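Local coordinates for hemerythrin HHE cation binding domain protein (Mycobacterium kansasii, PDB 6TYJ) that binds zinc and iron at a dinuclear centre inside a hemerythrin-like four-helix bundle, while its physiological role remains uncertain, at residues 42-47 with 89-94; 13-18 with 55-60; 51-56 with 152-157. All coordinates share one frame; numbering follows the deposited sequence. Where two conformers were deposited one is given.

Interaction 1 (42-47 with 89-94); sequences ALFDEL and VLLRTP. With ZN (zinc ion), chain E.
With chi1 at -176°, Phe44 holds its CG opposite the backbone N, and the benzyl group leaves helix 38-65 in the direction of Leu90 and Leu91. Leu90 uses the same kind of torsion (172°) and comes to meet the ring from the opposite direction. Leu91 takes the other common helical rotamer, chi1 -61°; its CB bond does not aim at the phenylalanine, yet while chi2 sends CD1 on anti to CA, the other methyl, CD2, is the one that reaches the ring.

The touching is confined to the far end of the ring. Phe44 CE2 lies 3.7 Å from Leu91 CD2, and that methyl stands at the ring edge, near its plane. At the other meta carbon, Phe44 CE1 is 3.9 Å from Leu90 CD2, which approaches obliquely. Phe44 CZ is 3.9 Å from each of the two methyls, so the far end of the ring rests against both. One aromatic side chain thus spans a wide gap: the nearest CA atoms, those of Phe44 and Leu91, are 10.9 Å apart. The interface is small, 104 Å² in all, purely apolar and without hydrogen bonds.

Glu46 carries a peripheral zinc ion, with OE2 at 2.5 Å from the metal, a long bond for a zinc carboxylate. Its OE1 stays 3.0 Å from that ion, so the grip is lopsided, and a water is the other ligand found here.

The contact joins helix 38-65 to the C-terminal part of helix 70-91, within the hemerythrin bundle. Helix 163-168 packs on both partners, Arg163 touching Phe44 and Leu91, while Glu103 and Phe107 of helix 100-121 lie against Leu90. Helix 12-32 closes in through Ile23 and Ile30, which touch Leu47.

Interaction 2 (13-18 with 55-60); sequences YEVLKE and FRIEDD. With ZN (zinc ion), chain B; ZN (zinc ion), chain D.
Leu16 meets Glu58 through a single methyl: its CD2 lies 3.8 Å from Glu58 CG and 3.9 Å from Glu58 OE2, so an apolar group rests against both the aliphatic stem of a metal ligand and its coordinating oxygen. Leu16 has CG beside the backbone N (chi1 -68°); chi2 sets CD1 anti to CA, and the other branch, CD2, is turned to Glu58. Glu58 has the same first torsion and then runs straight through CG; its CB bond does not aim at the other helix, but the extended chain brings the carboxylate back toward it. Ile57 holds CG1 between its backbone N and carbonyl carbon (chi1 69°), and its CD1 makes a looser contact, 4.0 Å from Leu16 CD2; this is less certain, because two conformers of the isoleucine were deposited.

The short helical segments run nearly antiparallel, at 152°, with axes 11.6 Å apart, the neighbouring-helix packing of a hemerythrin four-helix bundle. The metal centre lies beside this seam. Glu58 OE2 binds one zinc ion at 1.9 Å, together with His20, His54, His114 and Glu118, while its OE1 reaches a second zinc ion shared with His80 and His114: a bridging carboxylate.

Asp59, one residue on, points to a different zinc ion, which its OD2 holds at 2.0 Å. Two waters and His80 ND1 complete that site, and Asp59 OD1 sits farther from the metal, at 2.7 Å.

Interaction 3 (51-56 with 152-157); sequences LDIHFR and GSALYK. With ZN (zinc ion), chain B.
Helices 51-56 and 152-157 run roughly antiparallel, their short axes 140° apart in direction and 10.0 Å from each other, with the CA atoms of Asp52 and Ala154 nearest at 7.2 Å. Such closeness matches the small residue at the crossing: the methyl of Ala154 is all that this position inserts, and it points at the other helix. Asp52 has CG turned opposite the backbone N, which sends the carboxylate outward until its OD2 lies 3.4 Å from Ala154 CB. The same methyl also meets Ile53, whose CG2 branch is 4.1 Å from Ala154 CB and provides the apolar side of the seam.

This contact attaches the long helix 133-161 to helix 38-65, one of the four helices that supply the metal ligands of the hemerythrin domain. Helix 51-56 has its ligand pointing away from the seam: His54 NE2 binds zinc at 2.1 Å, and ND1 of that ring hydrogen-bonds to His19.

Asp52 is buried, and its OD1 is gripped from one turn on. Arg56 NE donates to Asp52 OD1 at 2.9 Å with an N-H...O angle of 157°, a salt bridge that reaches the syn side of the oxygen from 27° out of the carboxylate plane. The extended chain of Lys157 meets Arg56 from the opposite direction, leaving Arg56 NH2 just 3.2 Å from Lys157 NZ. Both are donors, so no hydrogen bond links them. The carboxylate of Asp52 probably offsets part of this like-charge approach, although its OD2 is 4.6 Å from Lys157 NZ, too far for a salt bridge. Ser169, near the C-terminus, touches Asp52, Arg56 and Lys157.

In the fold
All three contacts use helix 38-65, three parts of it, two of them overlapping, meeting different partners. Interactions 2 and 3 share Phe55 and Arg56, have centres 13 Å apart, and meet directly where Leu16 CD2 lies 4.0 Å from His54 CE1. They also converge on one zinc ion, to which 13-18 with 55-60 contributes Glu58 and 51-56 with 152-157 contributes His54. Interaction 1 belongs to the other half of the bundle: its centre is 22 Å from that of interaction 2 and 15 Å from that of interaction 3, and its zinc ion on Glu46 is separate from the central site. It is linked to interaction 3 only by the shared helix, where 42-47 precedes 51-56.

Interaction 1 (42-47 with 89-94)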
loop_
_atom_site.group_PDB
_atom_site.type_symbol
_atom_site.label_atom_id
_atom_site.label_comp_id
_atom_site.label_asym_id
_atom_site.label_seq_id
_atom_site.Cartn_x
_atom_site.Cartn_y
_atom_site.Cartn_z
ATOM N N ALA A 42 8.775 -14.112 -5.930
ATOM C CA ALA A 42 7.335 -14.318 -5.711
ATOM C C ALA A 42 6.823 -13.400 -4.623
ATOM O O ALA A 42 5.766 -12.780 -4.776
ATOM C CB ALA A 42 7.035 -15.773 -5.354
ATOM N N LEU A 43 7.581 -13.264 -3.531
ATOM C CA LEU A 43 7.148 -12.395 -2.447
ATOM C C LEU A 43 7.039 -10.950 -2.912
ATOM O O LEU A 43 6.118 -10.224 -2.505
ATOM C CB LEU A 43 8.139 -12.525 -1.285
ATOM C CG LEU A 43 8.015 -13.785 -0.418
ATOM C CD1 LEU A 43 9.293 -13.815 0.445
ATOM C CD2 LEU A 43 6.752 -13.796 0.462
ATOM N N PHE A 44 7.955 -10.510 -3.777
ATOM C CA PHE A 44 7.874 -9.146 -4.272
ATOM C C PHE A 44 6.615 -8.937 -5.115
ATOM O O PHE A 44 5.957 -7.903 -4.980
ATOM C CB PHE A 44 9.116 -8.793 -5.079
ATOM C CG PHE A 44 9.137 -7.369 -5.529
ATOM C CD1 PHE A 44 9.212 -6.350 -4.599
ATOM C CD2 PHE A 44 9.101 -7.049 -6.889
ATOM C CE1 PHE A 44 9.212 -5.006 -5.016
ATOM C CE2 PHE A 44 9.131 -5.711 -7.306
ATOM C CZ PHE A 44 9.196 -4.702 -6.365
ATOM N N ASP A 45 6.269 -9.896 -5.980
ATOM C CA ASP A 45 4.990 -9.800 -6.697
ATOM C C ASP A 45 3.823 -9.713 -5.727
ATOM O O ASP A 45 2.840 -8.985 -5.979
ATOM C CB ASP A 45 4.793 -11.008 -7.597
ATOM C CG ASP A 45 5.613 -10.954 -8.866
ATOM O OD1 ASP A 45 6.188 -9.895 -9.204
ATOM O OD2 ASP A 45 5.654 -12.003 -9.536
ATOM N N GLU A 46 3.858 -10.512 -4.650
ATOM C CA GLU A 46 2.756 -10.478 -3.681
ATOM C C GLU A 46 2.646 -9.104 -3.052
ATOM O O GLU A 46 1.534 -8.577 -2.875
ATOM C CB GLU A 46 2.974 -11.540 -2.598
ATOM C CG GLU A 46 2.880 -12.961 -3.126
ATOM C CD GLU A 46 3.250 -13.999 -2.082
ATOM O OE1 GLU A 46 2.711 -13.948 -0.956
ATOM O OE2 GLU A 46 4.081 -14.868 -2.397
ATOM N N LEU A 47 3.797 -8.484 -2.757
ATOM C CA LEU A 47 3.803 -7.125 -2.212
ATOM C C LEU A 47 3.212 -6.128 -3.199
ATOM O O LEU A 47 2.429 -5.251 -2.805
ATOM C CB LEU A 47 5.234 -6.717 -1.835
ATOM C CG LEU A 47 5.394 -5.254 -1.375
ATOM C CD1 LEU A 47 4.520 -4.956 -0.140
ATOM C CD2 LEU A 47 6.876 -4.979 -1.038
ATOM N N VAL A 89 12.296 3.684 -9.160
ATOM C CA VAL A 89 13.749 3.584 -9.058
ATOM C C VAL A 89 14.164 2.154 -8.739
ATOM O O VAL A 89 15.142 1.639 -9.304
ATOM C CB VAL A 89 14.288 4.573 -8.012
ATOM C CG1 VAL A 89 15.808 4.443 -7.894
ATOM C CG2 VAL A 89 13.905 5.995 -8.392
ATOM N N LEU A 90 13.440 1.500 -7.826
ATOM C CA LEU A 90 13.779 0.133 -7.428
ATOM C C LEU A 90 13.758 -0.801 -8.627
ATOM O O LEU A 90 14.673 -1.610 -8.821
ATOM C CB LEU A 90 12.799 -0.364 -6.355
ATOM C CG LEU A 90 12.905 -1.848 -5.978
ATOM C CD1 LEU A 90 14.317 -2.155 -5.435
ATOM C CD2 LEU A 90 11.861 -2.169 -4.948
ATOM N N LEU A 91 12.716 -0.706 -9.442
ATOM C CA LEU A 91 12.572 -1.594 -10.584
ATOM C C LEU A 91 13.626 -1.368 -11.653
ATOM O O LEU A 91 13.789 -2.231 -12.518
ATOM C CB LEU A 91 11.176 -1.436 -11.182
ATOM C CG LEU A 91 10.037 -1.782 -10.222
ATOM C CD1 LEU A 91 8.699 -1.471 -10.833
ATOM C CD2 LEU A 91 10.130 -3.259 -9.819
ATOM N N ARG A 92 14.374 -0.268 -11.608
ATOM C CA ARG A 92 15.464 -0.131 -12.571
ATOM C C ARG A 92 16.750 -0.839 -12.144
ATOM O O ARG A 92 17.717 -0.850 -12.919
ATOM C CB ARG A 92 15.732 1.349 -12.843
ATOM C CG ARG A 92 14.589 2.003 -13.614
ATOM C CD ARG A 92 15.004 3.348 -14.189
ATOM N NE ARG A 92 15.024 4.392 -13.169
ATOM C CZ ARG A 92 13.968 5.136 -12.847
ATOM N NH1 ARG A 92 14.073 6.062 -11.905
ATOM N NH2 ARG A 92 12.803 4.949 -13.461
ATOM N N THR A 93 16.791 -1.419 -10.946
ATOM C CA THR A 93 17.888 -2.291 -10.524
ATOM C C THR A 93 17.346 -3.690 -10.226
ATOM O O THR A 93 16.802 -3.930 -9.136
ATOM C CB THR A 93 18.615 -1.716 -9.302
ATOM O OG1 THR A 93 19.091 -0.393 -9.603
ATOM C CG2 THR A 93 19.827 -2.592 -8.913
ATOM N N PRO A 94 17.486 -4.643 -11.149
ATOM C CA PRO A 94 17.062 -6.025 -10.877
ATOM C C PRO A 94 17.885 -6.651 -9.761
ATOM O O PRO A 94 18.991 -6.204 -9.447
ATOM C CB PRO A 94 17.335 -6.756 -12.199
ATOM C CG PRO A 94 17.536 -5.676 -13.220
ATOM C CD PRO A 94 18.054 -4.486 -12.494
HETATM ZN ZN ZN E . 4.451 -16.313 -0.346
HETATM O O HOH W 1 5.105 -17.129 1.907
#

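Interaction 2 (13-18 with 55-60)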
loop_
_atom_site.group_PDB
_atom_site.type_symbol
_atom_site.label_atom_id
_atom_site.label_comp_id
_atom_site.label_asym_id
_atom_site.label_seq_id
_atom_site.Cartn_x
_atom_site.Cartn_y
_atom_site.Cartn_z
ATOM N N TYR A 13 -10.466 2.029 10.354
ATOM C CA TYR A 13 -9.124 2.103 10.927
ATOM C C TYR A 13 -8.508 0.721 11.026
ATOM O O TYR A 13 -7.336 0.528 10.694
ATOM C CB TYR A 13 -9.161 2.737 12.318
ATOM C CG TYR A 13 -9.869 4.084 12.377
ATOM C CD1 TYR A 13 -9.816 4.970 11.315
ATOM C CD2 TYR A 13 -10.553 4.465 13.517
ATOM C CE1 TYR A 13 -10.462 6.211 11.390
ATOM C CE2 TYR A 13 -11.193 5.680 13.606
ATOM C CZ TYR A 13 -11.138 6.558 12.543
ATOM O OH TYR A 13 -11.794 7.772 12.675
ATOM N N GLU A 14 -9.285 -0.245 11.512
ATOM C CA GLU A 14 -8.772 -1.601 11.666
ATOM C C GLU A 14 -8.408 -2.207 10.323
ATOM O O GLU A 14 -7.375 -2.876 10.196
ATOM C CB GLU A 14 -9.808 -2.464 12.387
ATOM C CG GLU A 14 -10.073 -2.017 13.817
ATOM C CD GLU A 14 -11.268 -2.708 14.453
ATOM O OE1 GLU A 14 -12.101 -3.273 13.711
ATOM O OE2 GLU A 14 -11.375 -2.678 15.698
ATOM N N VAL A 15 -9.242 -1.990 9.306
ATOM C CA VAL A 15 -8.923 -2.498 7.977
ATOM C C VAL A 15 -7.557 -2.002 7.531
ATOM O O VAL A 15 -6.727 -2.776 7.047
ATOM C CB VAL A 15 -10.012 -2.104 6.963
ATOM C CG1 VAL A 15 -9.521 -2.390 5.537
ATOM C CG2 VAL A 15 -11.258 -2.872 7.229
ATOM N N LEU A 16 -7.311 -0.694 7.671
ATOM C CA LEU A 16 -6.050 -0.147 7.194
ATOM C C LEU A 16 -4.895 -0.594 8.075
ATOM O O LEU A 16 -3.826 -0.920 7.560
ATOM C CB LEU A 16 -6.089 1.374 7.127
ATOM C CG LEU A 16 -7.034 1.908 6.048
ATOM C CD1 LEU A 16 -7.068 3.397 6.180
ATOM C CD2 LEU A 16 -6.514 1.490 4.681
ATOM N N LYS A 17 -5.078 -0.595 9.396
ATOM C CA LYS A 17 -3.980 -1.019 10.255
ATOM C C LYS A 17 -3.652 -2.482 10.021
ATOM O O LYS A 17 -2.467 -2.865 9.968
ATOM C CB LYS A 17 -4.320 -0.738 11.725
ATOM C CG LYS A 17 -4.319 0.752 12.032
ATOM C CD LYS A 17 -4.846 1.084 13.430
ATOM C CE LYS A 17 -3.774 0.921 14.462
ATOM N NZ LYS A 17 -4.357 1.005 15.836
ATOM N N GLU A 18 -4.674 -3.327 9.884
ATOM C CA GLU A 18 -4.384 -4.737 9.637
ATOM C C GLU A 18 -3.684 -4.916 8.298
ATOM O O GLU A 18 -2.810 -5.780 8.155
ATOM C CB GLU A 18 -5.670 -5.560 9.692
ATOM C CG GLU A 18 -6.222 -5.706 11.097
ATOM C CD GLU A 18 -7.566 -6.402 11.138
ATOM O OE1 GLU A 18 -7.842 -7.222 10.236
ATOM O OE2 GLU A 18 -8.347 -6.124 12.076
ATOM N N PHE A 55 -3.280 1.293 -1.890
ATOM C CA PHE A 55 -3.384 2.689 -2.302
ATOM C C PHE A 55 -4.743 2.970 -2.916
ATOM O O PHE A 55 -5.268 4.074 -2.747
ATOM C CB PHE A 55 -2.259 3.068 -3.267
ATOM C CG PHE A 55 -0.944 3.319 -2.580
ATOM C CD1 PHE A 55 -0.794 3.061 -1.226
ATOM C CD2 PHE A 55 0.124 3.847 -3.289
ATOM C CE1 PHE A 55 0.425 3.294 -0.576
ATOM C CE2 PHE A 55 1.330 4.082 -2.658
ATOM C CZ PHE A 55 1.478 3.809 -1.295
ATOM N N ARG A 56 -5.331 1.991 -3.613
ATOM C CA ARG A 56 -6.647 2.223 -4.221
ATOM C C ARG A 56 -7.732 2.351 -3.167
ATOM O O ARG A 56 -8.606 3.231 -3.285
ATOM C CB ARG A 56 -6.984 1.096 -5.190
ATOM C CG ARG A 56 -6.234 1.167 -6.502
ATOM C CD ARG A 56 -6.762 0.137 -7.477
ATOM N NE ARG A 56 -5.838 -0.026 -8.587
ATOM C CZ ARG A 56 -5.963 0.595 -9.750
ATOM N NH1 ARG A 56 -6.983 1.414 -9.956
ATOM N NH2 ARG A 56 -5.077 0.383 -10.711
ATOM N N ILE A 57 -7.743 1.467 -2.156
ATOM C CA ILE A 57 -8.792 1.651 -1.160
ATOM C C ILE A 57 -8.580 2.944 -0.389
ATOM O O ILE A 57 -9.582 3.603 -0.036
ATOM C CB ILE A 57 -8.968 0.446 -0.211
ATOM C CG1 ILE A 57 -7.792 0.261 0.739
ATOM C CG2 ILE A 57 -9.257 -0.836 -1.000
ATOM C CD1 ILE A 57 -8.094 -0.799 1.785
ATOM N N GLU A 58 -7.331 3.377 -0.175
ATOM C CA GLU A 58 -7.100 4.667 0.465
ATOM C C GLU A 58 -7.617 5.796 -0.432
ATOM O O GLU A 58 -8.390 6.659 0.021
ATOM C CB GLU A 58 -5.601 4.803 0.845
ATOM C CG GLU A 58 -5.256 4.010 2.091
ATOM C CD GLU A 58 -3.807 4.069 2.426
ATOM O OE1 GLU A 58 -3.014 4.456 1.580
ATOM O OE2 GLU A 58 -3.497 3.694 3.568
ATOM N N ASP A 59 -7.259 5.777 -1.731
ATOM C CA ASP A 59 -7.626 6.883 -2.601
ATOM C C ASP A 59 -9.114 6.883 -2.940
ATOM O O ASP A 59 -9.690 7.951 -3.140
ATOM C CB ASP A 59 -6.832 6.824 -3.906
ATOM C CG ASP A 59 -5.387 7.242 -3.736
ATOM O OD1 ASP A 59 -5.087 7.974 -2.758
ATOM O OD2 ASP A 59 -4.578 6.857 -4.595
ATOM N N ASP A 60 -9.740 5.703 -3.005
ATOM C CA ASP A 60 -11.111 5.603 -3.521
ATOM C C ASP A 60 -12.166 5.643 -2.431
ATOM O O ASP A 60 -13.322 6.026 -2.715
ATOM C CB ASP A 60 -11.274 4.298 -4.303
ATOM C CG ASP A 60 -10.361 4.214 -5.524
ATOM O OD1 ASP A 60 -9.744 5.236 -5.919
ATOM O OD2 ASP A 60 -10.302 3.126 -6.125
HETATM ZN ZN ZN B . -1.830 2.986 4.230
HETATM ZN ZN ZN D . -2.807 7.587 -4.190
HETATM O O HOH W 2 -2.641 9.451 -4.577
HETATM O O HOH W 3 -1.715 6.600 -5.541
#

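Interaction 3 (51-56 with 152-157)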
loop_
_atom_site.group_PDB
_atom_site.type_symbol
_atom_site.label_atom_id
_atom_site.label_comp_id
_atom_site.label_asym_id
_atom_site.label_seq_id
_atom_site.Cartn_x
_atom_site.Cartn_y
_atom_site.Cartn_z
ATOM N N LEU A 51 0.145 -3.761 -2.384
ATOM C CA LEU A 51 0.364 -2.319 -2.453
ATOM C C LEU A 51 -0.636 -1.662 -3.395
ATOM O O LEU A 51 -1.226 -0.632 -3.057
ATOM C CB LEU A 51 1.801 -2.019 -2.895
ATOM C CG LEU A 51 2.198 -0.556 -3.113
ATOM C CD1 LEU A 51 1.776 0.308 -1.932
ATOM C CD2 LEU A 51 3.706 -0.415 -3.369
ATOM N N ASP A 52 -0.811 -2.237 -4.589
ATOM C CA ASP A 52 -1.813 -1.759 -5.550
ATOM C C ASP A 52 -3.164 -1.578 -4.885
ATOM O O ASP A 52 -3.772 -0.497 -4.959
ATOM C CB ASP A 52 -1.909 -2.765 -6.706
ATOM C CG ASP A 52 -2.927 -2.383 -7.761
ATOM O OD1 ASP A 52 -3.235 -1.193 -7.905
ATOM O OD2 ASP A 52 -3.417 -3.289 -8.450
ATOM N N ILE A 53 -3.649 -2.614 -4.210
ATOM C CA ILE A 53 -5.009 -2.511 -3.691
ATOM C C ILE A 53 -5.072 -1.603 -2.471
ATOM O O ILE A 53 -6.117 -0.971 -2.210
ATOM C CB ILE A 53 -5.599 -3.896 -3.411
ATOM C CG1 ILE A 53 -4.964 -4.557 -2.212
ATOM C CG2 ILE A 53 -5.426 -4.805 -4.627
ATOM C CD1 ILE A 53 -5.367 -6.060 -2.149
ATOM N N HIS A 54 -3.967 -1.494 -1.730
ATOM C CA HIS A 54 -3.934 -0.640 -0.556
ATOM C C HIS A 54 -4.082 0.825 -0.923
ATOM O O HIS A 54 -4.925 1.539 -0.344
ATOM C CB HIS A 54 -2.618 -0.849 0.175
ATOM C CG HIS A 54 -2.555 -0.139 1.479
ATOM N ND1 HIS A 54 -3.145 -0.632 2.615
ATOM C CD2 HIS A 54 -1.961 1.024 1.833
ATOM C CE1 HIS A 54 -2.919 0.194 3.623
ATOM N NE2 HIS A 54 -2.212 1.211 3.166
ATOM N N PHE A 55 -3.280 1.293 -1.890
ATOM C CA PHE A 55 -3.384 2.689 -2.302
ATOM C C PHE A 55 -4.743 2.970 -2.916
ATOM O O PHE A 55 -5.268 4.074 -2.747
ATOM C CB PHE A 55 -2.259 3.068 -3.267
ATOM C CG PHE A 55 -0.944 3.319 -2.580
ATOM C CD1 PHE A 55 -0.794 3.061 -1.226
ATOM C CD2 PHE A 55 0.124 3.847 -3.289
ATOM C CE1 PHE A 55 0.425 3.294 -0.576
ATOM C CE2 PHE A 55 1.330 4.082 -2.658
ATOM C CZ PHE A 55 1.478 3.809 -1.295
ATOM N N ARG A 56 -5.331 1.991 -3.613
ATOM C CA ARG A 56 -6.647 2.223 -4.221
ATOM C C ARG A 56 -7.732 2.351 -3.167
ATOM O O ARG A 56 -8.606 3.231 -3.285
ATOM C CB ARG A 56 -6.984 1.096 -5.190
ATOM C CG ARG A 56 -6.234 1.167 -6.502
ATOM C CD ARG A 56 -6.762 0.137 -7.477
ATOM N NE ARG A 56 -5.838 -0.026 -8.587
ATOM C CZ ARG A 56 -5.963 0.595 -9.750
ATOM N NH1 ARG A 56 -6.983 1.414 -9.956
ATOM N NH2 ARG A 56 -5.077 0.383 -10.711
ATOM N N GLY A 152 -8.750 -9.170 -6.897
ATOM C CA GLY A 152 -9.093 -9.935 -8.087
ATOM C C GLY A 152 -8.615 -9.269 -9.362
ATOM O O GLY A 152 -8.042 -9.918 -10.236
ATOM N N SER A 153 -8.871 -7.960 -9.498
ATOM C CA SER A 153 -8.439 -7.293 -10.722
ATOM C C SER A 153 -6.924 -7.132 -10.776
ATOM O O SER A 153 -6.346 -7.225 -11.867
ATOM C CB SER A 153 -9.164 -5.948 -10.889
ATOM O OG SER A 153 -8.977 -5.100 -9.776
ATOM N N ALA A 154 -6.263 -6.932 -9.631
ATOM C CA ALA A 154 -4.807 -6.861 -9.612
ATOM C C ALA A 154 -4.209 -8.178 -10.089
ATOM O O ALA A 154 -3.294 -8.198 -10.923
ATOM C CB ALA A 154 -4.358 -6.495 -8.198
ATOM N N LEU A 155 -4.750 -9.298 -9.598
ATOM C CA LEU A 155 -4.265 -10.615 -10.020
ATOM C C LEU A 155 -4.501 -10.830 -11.505
ATOM O O LEU A 155 -3.627 -11.345 -12.213
ATOM C CB LEU A 155 -4.975 -11.713 -9.235
ATOM C CG LEU A 155 -4.559 -11.809 -7.779
ATOM C CD1 LEU A 155 -5.501 -12.754 -7.076
ATOM C CD2 LEU A 155 -3.144 -12.320 -7.753
ATOM N N TYR A 156 -5.697 -10.477 -11.981
ATOM C CA TYR A 156 -5.990 -10.567 -13.410
ATOM C C TYR A 156 -4.936 -9.824 -14.222
ATOM O O TYR A 156 -4.427 -10.341 -15.223
ATOM C CB TYR A 156 -7.384 -10.020 -13.690
ATOM C CG TYR A 156 -7.821 -10.048 -15.142
ATOM C CD1 TYR A 156 -8.409 -11.175 -15.692
ATOM C CD2 TYR A 156 -7.668 -8.931 -15.938
ATOM C CE1 TYR A 156 -8.841 -11.182 -17.022
ATOM C CE2 TYR A 156 -8.075 -8.928 -17.263
ATOM C CZ TYR A 156 -8.665 -10.053 -17.797
ATOM O OH TYR A 156 -9.072 -10.040 -19.111
ATOM N N LYS A 157 -4.582 -8.614 -13.794
ATOM C CA LYS A 157 -3.537 -7.864 -14.486
ATOM C C LYS A 157 -2.204 -8.600 -14.448
ATOM O O LYS A 157 -1.534 -8.753 -15.476
ATOM C CB LYS A 157 -3.381 -6.480 -13.863
ATOM C CG LYS A 157 -4.586 -5.594 -14.018
ATOM C CD LYS A 157 -4.375 -4.305 -13.264
ATOM C CE LYS A 157 -5.595 -3.424 -13.349
ATOM N NZ LYS A 157 -5.485 -2.289 -12.400
HETATM ZN ZN ZN B . -1.830 2.986 4.230
#